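Local structure of phospholipase C-beta (PLC-beta) (Sepia officinalis, 3QR0) at residues L414-H419 / I466-K471; N519-V524 / Y539-M544; Q424-A429 / A511-A516. The protein is a multidomain phospholipase C-beta with PH, EF-hand-like and C2 domains and a TIM barrel, built from X and Y regions, that binds a calcium ion. One frame throughout, in Å; residues are numbered along the deposited sequence.

Contact 1 of 3, residues L414-H419 / I466-K471; sequences LSFENH and ILIKNK. With CA (calcium ion), chain B.
Lys469 bends at its last torsion (chi4 -61°) to set NZ on Ser415 OG, a 3.0 Å hydrogen bond between bridge partners on two parallel strands. Water 1 accepts from the same NZ and donates to Phe416 O and Lys469 O, so two oxygens grip the buried ammonium group. The opposite face, carrying Leu414, Phe416, Ile466 and Ile468, is apolar, where branched isoleucines offer a methyl to each neighbour: Leu414 CD1 packs on Ile466 CG2 at 3.6 Å and reaches Ile468 CD1 at 4.0 Å, while Phe416 brings CD2 to 3.9 Å from Ile468 CG2. Beneath these side chains Leu414 N donates to Leu467 O and Phe416 N to Lys469 O, and Lys469 N returns a bond to Leu414 O, the pairing of adjacent parallel strands in the X half of the TIM barrel. Past the last bridge Asn418 ND2 gives Asn470 OD1 a hydrogen bond of 3.1 Å, the two amides turned 69° apart; the oxygen also rests against Phe416 CB. Glu417 points away from strand 466-469 and, extended, binds the calcium ion through OE1 at 2.4 Å, together with Asn339, Glu368 and Asp370. Its OE2 accepts from His419 NE2 at 2.7 Å.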
loop_
_atom_site.group_PDB
_atom_site.type_symbol
_atom_site.label_atom_id
_atom_site.label_comp_id
_atom_site.label_asym_id
_atom_site.label_seq_id
_atom_site.Cartn_x
_atom_site.Cartn_y
_atom_site.Cartn_z
ATOM N N LEU A 414 -0.764 7.719 -18.990
ATOM C CA LEU A 414 0.637 7.560 -19.351
ATOM C C LEU A 414 1.223 8.916 -19.701
ATOM O O LEU A 414 0.803 9.554 -20.663
ATOM C CB LEU A 414 0.795 6.603 -20.529
ATOM C CG LEU A 414 0.174 5.215 -20.359
ATOM C CD1 LEU A 414 0.453 4.369 -21.590
ATOM C CD2 LEU A 414 0.692 4.527 -19.105
ATOM N N SER A 415 2.186 9.351 -18.899
ATOM C CA SER A 415 2.875 10.614 -19.107
ATOM C C SER A 415 4.066 10.369 -20.029
ATOM O O SER A 415 5.066 9.763 -19.623
ATOM C CB SER A 415 3.325 11.205 -17.764
ATOM O OG SER A 415 4.045 12.414 -17.946
ATOM N N PHE A 416 3.934 10.814 -21.278
ATOM C CA PHE A 416 4.999 10.720 -22.267
ATOM C C PHE A 416 5.903 11.949 -22.192
ATOM O O PHE A 416 5.441 13.081 -22.307
ATOM C CB PHE A 416 4.428 10.614 -23.685
ATOM C CG PHE A 416 3.978 9.227 -24.067
ATOM C CD1 PHE A 416 4.540 8.578 -25.155
ATOM C CD2 PHE A 416 2.990 8.574 -23.341
ATOM C CE1 PHE A 416 4.121 7.290 -25.516
ATOM C CE2 PHE A 416 2.570 7.293 -23.689
ATOM C CZ PHE A 416 3.135 6.653 -24.779
ATOM N N GLU A 417 7.192 11.719 -21.990
ATOM C CA GLU A 417 8.195 12.745 -22.217
ATOM C C GLU A 417 8.838 12.354 -23.541
ATOM O O GLU A 417 9.653 11.435 -23.606
ATOM C CB GLU A 417 9.208 12.780 -21.081
ATOM C CG GLU A 417 10.082 14.007 -21.076
ATOM C CD GLU A 417 11.243 13.877 -20.111
ATOM O OE1 GLU A 417 10.997 13.660 -18.906
ATOM O OE2 GLU A 417 12.401 13.987 -20.562
ATOM N N ASN A 418 8.430 13.043 -24.599
ATOM C CA ASN A 418 8.682 12.602 -25.965
ATOM C C ASN A 418 9.886 13.305 -26.590
ATOM O O ASN A 418 9.865 14.514 -26.788
ATOM C CB ASN A 418 7.421 12.879 -26.782
ATOM C CG ASN A 418 7.344 12.066 -28.045
ATOM O OD1 ASN A 418 8.357 11.606 -28.577
ATOM N ND2 ASN A 418 6.125 11.900 -28.556
ATOM N N HIS A 419 10.936 12.547 -26.897
ATOM C CA HIS A 419 12.118 13.106 -27.560
ATOM C C HIS A 419 12.371 12.484 -28.931
ATOM O O HIS A 419 13.433 12.679 -29.512
ATOM C CB HIS A 419 13.354 12.932 -26.675
ATOM C CG HIS A 419 13.204 13.544 -25.322
ATOM N ND1 HIS A 419 13.508 14.863 -25.070
ATOM C CD2 HIS A 419 12.752 13.029 -24.155
ATOM C CE1 HIS A 419 13.259 15.132 -23.801
ATOM N NE2 HIS A 419 12.801 14.036 -23.223
ATOM N N ILE A 466 -6.882 3.617 -20.997
ATOM C CA ILE A 466 -5.543 4.178 -20.881
ATOM C C ILE A 466 -5.545 5.507 -21.621
ATOM O O ILE A 466 -5.908 5.566 -22.802
ATOM C CB ILE A 466 -4.489 3.237 -21.498
ATOM C CG1 ILE A 466 -4.365 1.960 -20.659
ATOM C CG2 ILE A 466 -3.121 3.942 -21.605
ATOM C CD1 ILE A 466 -3.734 0.793 -21.402
ATOM N N LEU A 467 -5.186 6.576 -20.912
ATOM C CA LEU A 467 -5.119 7.911 -21.494
ATOM C C LEU A 467 -3.674 8.304 -21.741
ATOM O O LEU A 467 -2.786 7.979 -20.942
ATOM C CB LEU A 467 -5.791 8.945 -20.587
ATOM C CG LEU A 467 -7.318 8.889 -20.578
ATOM C CD1 LEU A 467 -7.791 7.821 -19.617
ATOM C CD2 LEU A 467 -7.909 10.252 -20.210
ATOM N N ILE A 468 -3.447 8.992 -22.855
ATOM C CA ILE A 468 -2.116 9.426 -23.243
ATOM C C ILE A 468 -1.952 10.909 -22.976
ATOM O O ILE A 468 -2.709 11.723 -23.503
ATOM C CB ILE A 468 -1.838 9.195 -24.747
ATOM C CG1 ILE A 468 -2.105 7.739 -25.136
ATOM C CG2 ILE A 468 -0.393 9.579 -25.075
ATOM C CD1 ILE A 468 -1.287 6.732 -24.364
ATOM N N LYS A 469 -0.948 11.240 -22.169
ATOM C CA LYS A 469 -0.548 12.619 -21.920
ATOM C C LYS A 469 0.703 12.900 -22.748
ATOM O O LYS A 469 1.788 12.384 -22.460
ATOM C CB LYS A 469 -0.283 12.839 -20.429
ATOM C CG LYS A 469 0.388 14.167 -20.077
ATOM C CD LYS A 469 0.806 14.201 -18.613
ATOM C CE LYS A 469 1.878 15.251 -18.351
ATOM N NZ LYS A 469 3.149 15.004 -19.114
ATOM N N ASN A 470 0.529 13.711 -23.785
ATOM C CA ASN A 470 1.598 14.079 -24.704
ATOM C C ASN A 470 1.243 15.412 -25.336
ATOM O O ASN A 470 0.062 15.751 -25.449
ATOM C CB ASN A 470 1.756 13.007 -25.784
ATOM C CG ASN A 470 3.020 13.178 -26.612
ATOM O OD1 ASN A 470 4.050 12.573 -26.319
ATOM N ND2 ASN A 470 2.946 13.998 -27.658
ATOM N N LYS A 471 2.258 16.170 -25.740
ATOM C CA LYS A 471 2.029 17.424 -26.451
ATOM C C LYS A 471 1.135 17.156 -27.657
ATOM O O LYS A 471 1.225 16.091 -28.276
ATOM C CB LYS A 471 3.351 18.042 -26.917
ATOM C CG LYS A 471 4.226 18.581 -25.792
ATOM C CD LYS A 471 5.677 18.771 -26.239
ATOM C CE LYS A 471 5.831 19.895 -27.249
ATOM N NZ LYS A 471 7.277 20.203 -27.501
HETATM CA CA CA B . 11.186 11.989 -17.231
HETATM O O HOH W 1 3.595 14.748 -21.819
HETATM O O HOH W 2 13.419 12.886 -16.724
HETATM O O HOH W 3 11.162 13.501 -15.321
#

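Contact 2 of 3, residues N519-V524 / Y539-M544; sequences NYIQPV and YEMSSM
The Tyr539 ring receives Gln522 OE1 at its edge, in plane and 3.8 Å from CD1, with Asn519 O approaching obliquely; the Gln522 amide is turned only 22° from the ring, and the side chains run alongside, pointing the same way. An extended chain, CG anti to the nitrogen at chi1 -173°, carries the amide there. The residues belong to a beta-alpha-beta unit of the Y half of the TIM barrel, strands 522-523 and 540-545 being parallel and joined through helix 529-535. Gln522 N donates to Tyr539 O, Met541 N to Gln522 O and Val524 N to Met541 O; proline suits position 523 because its nitrogen, lacking a hydrogen, is not needed here. On the proline's side, Met541 curls through chi2 and chi3 to lay SD 3.7 Å from Pro523 CA, and its CG meets Ile521 CG2 at 3.8 Å. On the reverse side the Val524 and Glu540 side chains cross at about a right angle, Val524 CG1 lying 3.7 Å from Glu540 CD, whose carboxylate forms salt bridges with Lys535 and Arg537. Just past strand 522-523, Ser542 OG donates to Val524 O at 2.9 Å, and water 4 also donates to it while accepting from Ser543 N.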
loop_
_atom_site.group_PDB
_atom_site.type_symbol
_atom_site.label_atom_id
_atom_site.label_comp_id
_atom_site.label_asym_id
_atom_site.label_seq_id
_atom_site.Cartn_x
_atom_site.Cartn_y
_atom_site.Cartn_z
ATOM N N ASN A 519 -6.314 13.685 -25.660
ATOM C CA ASN A 519 -7.626 14.329 -25.560
ATOM C C ASN A 519 -7.838 15.021 -24.215
ATOM O O ASN A 519 -7.711 16.238 -24.135
ATOM C CB ASN A 519 -8.766 13.345 -25.885
ATOM C CG ASN A 519 -8.496 11.936 -25.383
ATOM O OD1 ASN A 519 -8.429 11.701 -24.183
ATOM N ND2 ASN A 519 -8.351 10.990 -26.307
ATOM N N TYR A 520 -8.145 14.258 -23.167
ATOM C CA TYR A 520 -8.522 14.856 -21.883
ATOM C C TYR A 520 -7.336 15.285 -21.030
ATOM O O TYR A 520 -7.497 16.090 -20.111
ATOM C CB TYR A 520 -9.414 13.900 -21.084
ATOM C CG TYR A 520 -10.737 13.673 -21.765
ATOM C CD1 TYR A 520 -11.670 14.699 -21.859
ATOM C CD2 TYR A 520 -11.045 12.444 -22.342
ATOM C CE1 TYR A 520 -12.877 14.510 -22.499
ATOM C CE2 TYR A 520 -12.248 12.239 -22.980
ATOM C CZ TYR A 520 -13.163 13.276 -23.060
ATOM O OH TYR A 520 -14.363 13.077 -23.695
ATOM N N ILE A 521 -6.154 14.748 -21.323
ATOM C CA ILE A 521 -4.972 15.047 -20.527
ATOM C C ILE A 521 -3.950 15.730 -21.410
ATOM O O ILE A 521 -2.907 15.157 -21.730
ATOM C CB ILE A 521 -4.354 13.779 -19.878
ATOM C CG1 ILE A 521 -5.438 12.838 -19.342
ATOM C CG2 ILE A 521 -3.398 14.184 -18.760
ATOM C CD1 ILE A 521 -6.295 13.421 -18.238
ATOM N N GLN A 522 -4.257 16.959 -21.810
ATOM C CA GLN A 522 -3.399 17.698 -22.719
ATOM C C GLN A 522 -2.433 18.584 -21.942
ATOM O O GLN A 522 -2.855 19.549 -21.318
ATOM C CB GLN A 522 -4.229 18.552 -23.679
ATOM C CG GLN A 522 -3.393 19.208 -24.749
ATOM C CD GLN A 522 -4.181 20.160 -25.619
ATOM O OE1 GLN A 522 -5.411 20.079 -25.706
ATOM N NE2 GLN A 522 -3.470 21.074 -26.278
ATOM N N PRO A 523 -1.128 18.266 -21.989
ATOM C CA PRO A 523 -0.156 19.088 -21.279
ATOM C C PRO A 523 0.127 20.382 -22.024
ATOM O O PRO A 523 0.447 20.348 -23.209
ATOM C CB PRO A 523 1.093 18.202 -21.241
ATOM C CG PRO A 523 0.979 17.330 -22.440
ATOM C CD PRO A 523 -0.480 17.226 -22.804
ATOM N N VAL A 524 -0.003 21.507 -21.329
ATOM C CA VAL A 524 0.260 22.816 -21.911
ATOM C C VAL A 524 1.191 23.611 -21.007
ATOM O O VAL A 524 1.282 23.350 -19.804
ATOM C CB VAL A 524 -1.043 23.629 -22.129
ATOM C CG1 VAL A 524 -1.986 22.892 -23.080
ATOM C CG2 VAL A 524 -1.734 23.927 -20.797
ATOM N N TYR A 539 -9.614 20.280 -19.995
ATOM C CA TYR A 539 -8.782 19.205 -20.549
ATOM C C TYR A 539 -7.336 19.664 -20.768
ATOM O O TYR A 539 -6.489 18.881 -21.209
ATOM C CB TYR A 539 -9.378 18.711 -21.869
ATOM C CG TYR A 539 -9.631 19.827 -22.848
ATOM C CD1 TYR A 539 -8.616 20.290 -23.670
ATOM C CD2 TYR A 539 -10.880 20.438 -22.935
ATOM C CE1 TYR A 539 -8.828 21.319 -24.559
ATOM C CE2 TYR A 539 -11.101 21.477 -23.822
ATOM C CZ TYR A 539 -10.063 21.906 -24.635
ATOM O OH TYR A 539 -10.248 22.930 -25.526
ATOM N N GLU A 540 -7.051 20.930 -20.481
ATOM C CA GLU A 540 -5.672 21.388 -20.445
ATOM C C GLU A 540 -5.138 21.181 -19.039
ATOM O O GLU A 540 -5.837 21.418 -18.053
ATOM C CB GLU A 540 -5.546 22.842 -20.887
ATOM C CG GLU A 540 -5.773 23.024 -22.384
ATOM C CD GLU A 540 -5.366 24.391 -22.893
ATOM O OE1 GLU A 540 -5.141 25.311 -22.075
ATOM O OE2 GLU A 540 -5.285 24.550 -24.127
ATOM N N MET A 541 -3.910 20.689 -18.952
ATOM C CA MET A 541 -3.278 20.436 -17.661
ATOM C C MET A 541 -1.823 20.839 -17.744
ATOM O O MET A 541 -1.299 21.109 -18.829
ATOM C CB MET A 541 -3.422 18.960 -17.260
ATOM C CG MET A 541 -2.772 17.941 -18.199
ATOM S SD MET A 541 -1.001 17.683 -17.907
ATOM C CE MET A 541 -1.021 16.869 -16.314
ATOM N N SER A 542 -1.180 20.907 -16.592
ATOM C CA SER A 542 0.228 21.219 -16.550
ATOM C C SER A 542 0.957 20.216 -15.680
ATOM O O SER A 542 0.439 19.755 -14.658
ATOM C CB SER A 542 0.453 22.655 -16.080
ATOM O OG SER A 542 0.201 23.565 -17.150
ATOM N N SER A 543 2.148 19.848 -16.134
ATOM C CA SER A 543 3.025 18.956 -15.400
ATOM C C SER A 543 4.172 19.829 -14.925
ATOM O O SER A 543 4.943 20.328 -15.737
ATOM C CB SER A 543 3.516 17.825 -16.309
ATOM O OG SER A 543 4.250 16.853 -15.574
ATOM N N MET A 544 4.244 20.045 -13.614
ATOM C CA MET A 544 5.202 20.969 -13.024
ATOM C C MET A 544 6.292 20.237 -12.257
ATOM O O MET A 544 6.003 19.392 -11.403
ATOM C CB MET A 544 4.490 21.891 -12.039
ATOM C CG MET A 544 3.316 22.650 -12.596
ATOM S SD MET A 544 2.698 23.809 -11.358
ATOM C CE MET A 544 1.262 24.477 -12.203
HETATM O O HOH W 4 3.038 21.154 -18.579
#

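Contact 3 of 3, residues Q424-A429 / A511-A516; sequences QQKLLA and AEEMSA
This is a helix-to-helix contact on the outside of the TIM barrel, between helix 422-436 of the X half and the single short turn 512-515 that leads toward the Y strands. It combines a small apolar seam with a polar grip at one end and a surface ion pair. At the polar end the Gln425 side chain, extended beyond CG, presents OE1 to Ala511 N, 2.9 Å away and nearly straight at 168°. The N-H comes in from above the amide, 37° off the plane of its carbonyl, missing the lone-pair directions. Gln425 NE2 is occupied too, donating to Cys420 O and Glu509 O, which fixes which way round the amide is turned. Glutamine thus suits a place where a backbone N-H and carbonyl oxygens must be met together. Ala511, at the N-cap position of the turn, lets its small CB lie 3.4 Å from the same OE1. Between the helices Met514, folded at chi2 and chi3, slips SD against Leu428 CB at 3.9 Å and Ala429 CB at 4.1 Å; the short Ala429 methyl also packs against Glu513 CB at 3.7 Å, allowing close approach of the backbones. Toward solvent Lys426 bends at chi4 and forms a salt bridge, NZ to Glu513 OE1 at 2.7 Å, meeting the syn side of the carboxylate but 33° out of its plane. Water 5 donates to Glu513 OE2. Inward, Met514 leans on Phe416 and Asn418 of strand 412-418, and Leu428 touches Asn418, so both helical pieces pack over the same end of that strand.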
loop_
_atom_site.group_PDB
_atom_site.type_symbol
_atom_site.label_atom_id
_atom_site.label_comp_id
_atom_site.label_asym_id
_atom_site.label_seq_id
_atom_site.Cartn_x
_atom_site.Cartn_y
_atom_site.Cartn_z
ATOM N N GLN A 424 10.128 7.667 -35.545
ATOM C CA GLN A 424 10.003 6.796 -34.380
ATOM C C GLN A 424 8.753 7.105 -33.545
ATOM O O GLN A 424 8.230 6.214 -32.883
ATOM C CB GLN A 424 11.297 6.795 -33.564
ATOM C CG GLN A 424 12.478 6.206 -34.376
ATOM C CD GLN A 424 13.647 5.718 -33.529
ATOM O OE1 GLN A 424 13.471 5.223 -32.415
ATOM N NE2 GLN A 424 14.851 5.840 -34.070
ATOM N N GLN A 425 8.261 8.346 -33.601
ATOM C CA GLN A 425 6.955 8.699 -33.008
ATOM C C GLN A 425 5.799 7.961 -33.689
ATOM O O GLN A 425 4.802 7.626 -33.043
ATOM C CB GLN A 425 6.696 10.213 -33.064
ATOM C CG GLN A 425 7.471 11.019 -32.033
ATOM C CD GLN A 425 6.993 12.456 -31.923
ATOM O OE1 GLN A 425 5.793 12.721 -31.832
ATOM N NE2 GLN A 425 7.933 13.393 -31.920
ATOM N N LYS A 426 5.923 7.725 -34.994
ATOM C CA LYS A 426 4.950 6.907 -35.716
ATOM C C LYS A 426 4.897 5.511 -35.117
ATOM O O LYS A 426 3.818 4.930 -34.971
ATOM C CB LYS A 426 5.293 6.823 -37.204
ATOM C CG LYS A 426 4.904 8.058 -37.990
ATOM C CD LYS A 426 5.531 8.054 -39.375
ATOM C CE LYS A 426 4.989 9.186 -40.234
ATOM N NZ LYS A 426 3.619 8.896 -40.790
ATOM N N LEU A 427 6.069 4.993 -34.755
ATOM C CA LEU A 427 6.175 3.679 -34.140
ATOM C C LEU A 427 5.628 3.676 -32.715
ATOM O O LEU A 427 4.960 2.720 -32.326
ATOM C CB LEU A 427 7.624 3.176 -34.182
ATOM C CG LEU A 427 8.170 2.971 -35.600
ATOM C CD1 LEU A 427 9.655 2.645 -35.572
ATOM C CD2 LEU A 427 7.391 1.878 -36.335
ATOM N N LEU A 428 5.890 4.735 -31.945
ATOM C CA LEU A 428 5.286 4.877 -30.614
ATOM C C LEU A 428 3.773 4.736 -30.715
ATOM O O LEU A 428 3.168 3.938 -30.000
ATOM C CB LEU A 428 5.607 6.232 -29.975
ATOM C CG LEU A 428 7.051 6.607 -29.640
ATOM C CD1 LEU A 428 7.095 8.018 -29.070
ATOM C CD2 LEU A 428 7.687 5.623 -28.677
ATOM N N ALA A 429 3.174 5.520 -31.610
ATOM C CA ALA A 429 1.723 5.515 -31.815
ATOM C C ALA A 429 1.233 4.153 -32.276
ATOM O O ALA A 429 0.218 3.657 -31.790
ATOM C CB ALA A 429 1.323 6.584 -32.825
ATOM N N ALA A 511 4.356 14.658 -33.374
ATOM C CA ALA A 511 3.911 14.155 -34.666
ATOM C C ALA A 511 2.392 14.046 -34.599
ATOM O O ALA A 511 1.818 13.961 -33.507
ATOM C CB ALA A 511 4.527 12.804 -34.954
ATOM N N GLU A 512 1.745 14.042 -35.761
ATOM C CA GLU A 512 0.285 13.988 -35.815
ATOM C C GLU A 512 -0.277 12.678 -35.245
ATOM O O GLU A 512 -1.336 12.686 -34.621
ATOM C CB GLU A 512 -0.217 14.225 -37.247
ATOM C CG GLU A 512 -1.738 14.355 -37.354
ATOM C CD GLU A 512 -2.187 15.250 -38.502
ATOM O OE1 GLU A 512 -1.533 15.256 -39.569
ATOM O OE2 GLU A 512 -3.208 15.951 -38.336
ATOM N N GLU A 513 0.436 11.567 -35.431
ATOM C CA GLU A 513 -0.022 10.266 -34.913
ATOM C C GLU A 513 -0.031 10.209 -33.385
ATOM O O GLU A 513 -0.886 9.544 -32.800
ATOM C CB GLU A 513 0.828 9.107 -35.447
ATOM C CG GLU A 513 0.625 8.786 -36.922
ATOM C CD GLU A 513 1.499 9.612 -37.849
ATOM O OE1 GLU A 513 1.555 9.270 -39.051
ATOM O OE2 GLU A 513 2.128 10.596 -37.392
ATOM N N MET A 514 0.928 10.879 -32.744
ATOM C CA MET A 514 0.954 10.951 -31.279
ATOM C C MET A 514 -0.050 11.979 -30.785
ATOM O O MET A 514 -0.809 11.707 -29.861
ATOM C CB MET A 514 2.352 11.290 -30.746
ATOM C CG MET A 514 3.286 10.092 -30.622
ATOM S SD MET A 514 2.613 8.735 -29.639
ATOM C CE MET A 514 2.390 9.542 -28.052
ATOM N N SER A 515 -0.047 13.155 -31.401
ATOM C CA SER A 515 -1.033 14.191 -31.104
ATOM C C SER A 515 -2.463 13.633 -31.115
ATOM O O SER A 515 -3.252 13.934 -30.218
ATOM C CB SER A 515 -0.903 15.340 -32.102
ATOM O OG SER A 515 -1.691 16.451 -31.719
ATOM N N ALA A 516 -2.768 12.800 -32.114
ATOM C CA ALA A 516 -4.105 12.215 -32.301
ATOM C C ALA A 516 -4.610 11.392 -31.118
ATOM O O ALA A 516 -5.815 11.262 -30.926
ATOM C CB ALA A 516 -4.133 11.353 -33.576
HETATM O O HOH W 5 3.150 11.948 -39.261
#

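Overall arrangement
Contact 1 is the hub: its centre lies about 10 Å from that of contact 2 and about 11 Å from that of contact 3, whereas the centres of contacts 2 and 3 are about 17 Å apart. Pro523 CD packs 3.1 Å from Asn470 O, and Leu467 CD2 meets Ile521 CG1 at 3.7 Å, so the Y strands continue the barrel wall beside the last X strand. Elsewhere on contact 1, Met514 CE lies 3.7 Å from Phe416 CD1, bringing the helices of contact 3 onto contact 1. Contact 1 alone supplies a calcium ligand; the side chains of Pro523 and Leu428 remain about 13 Å from the ion.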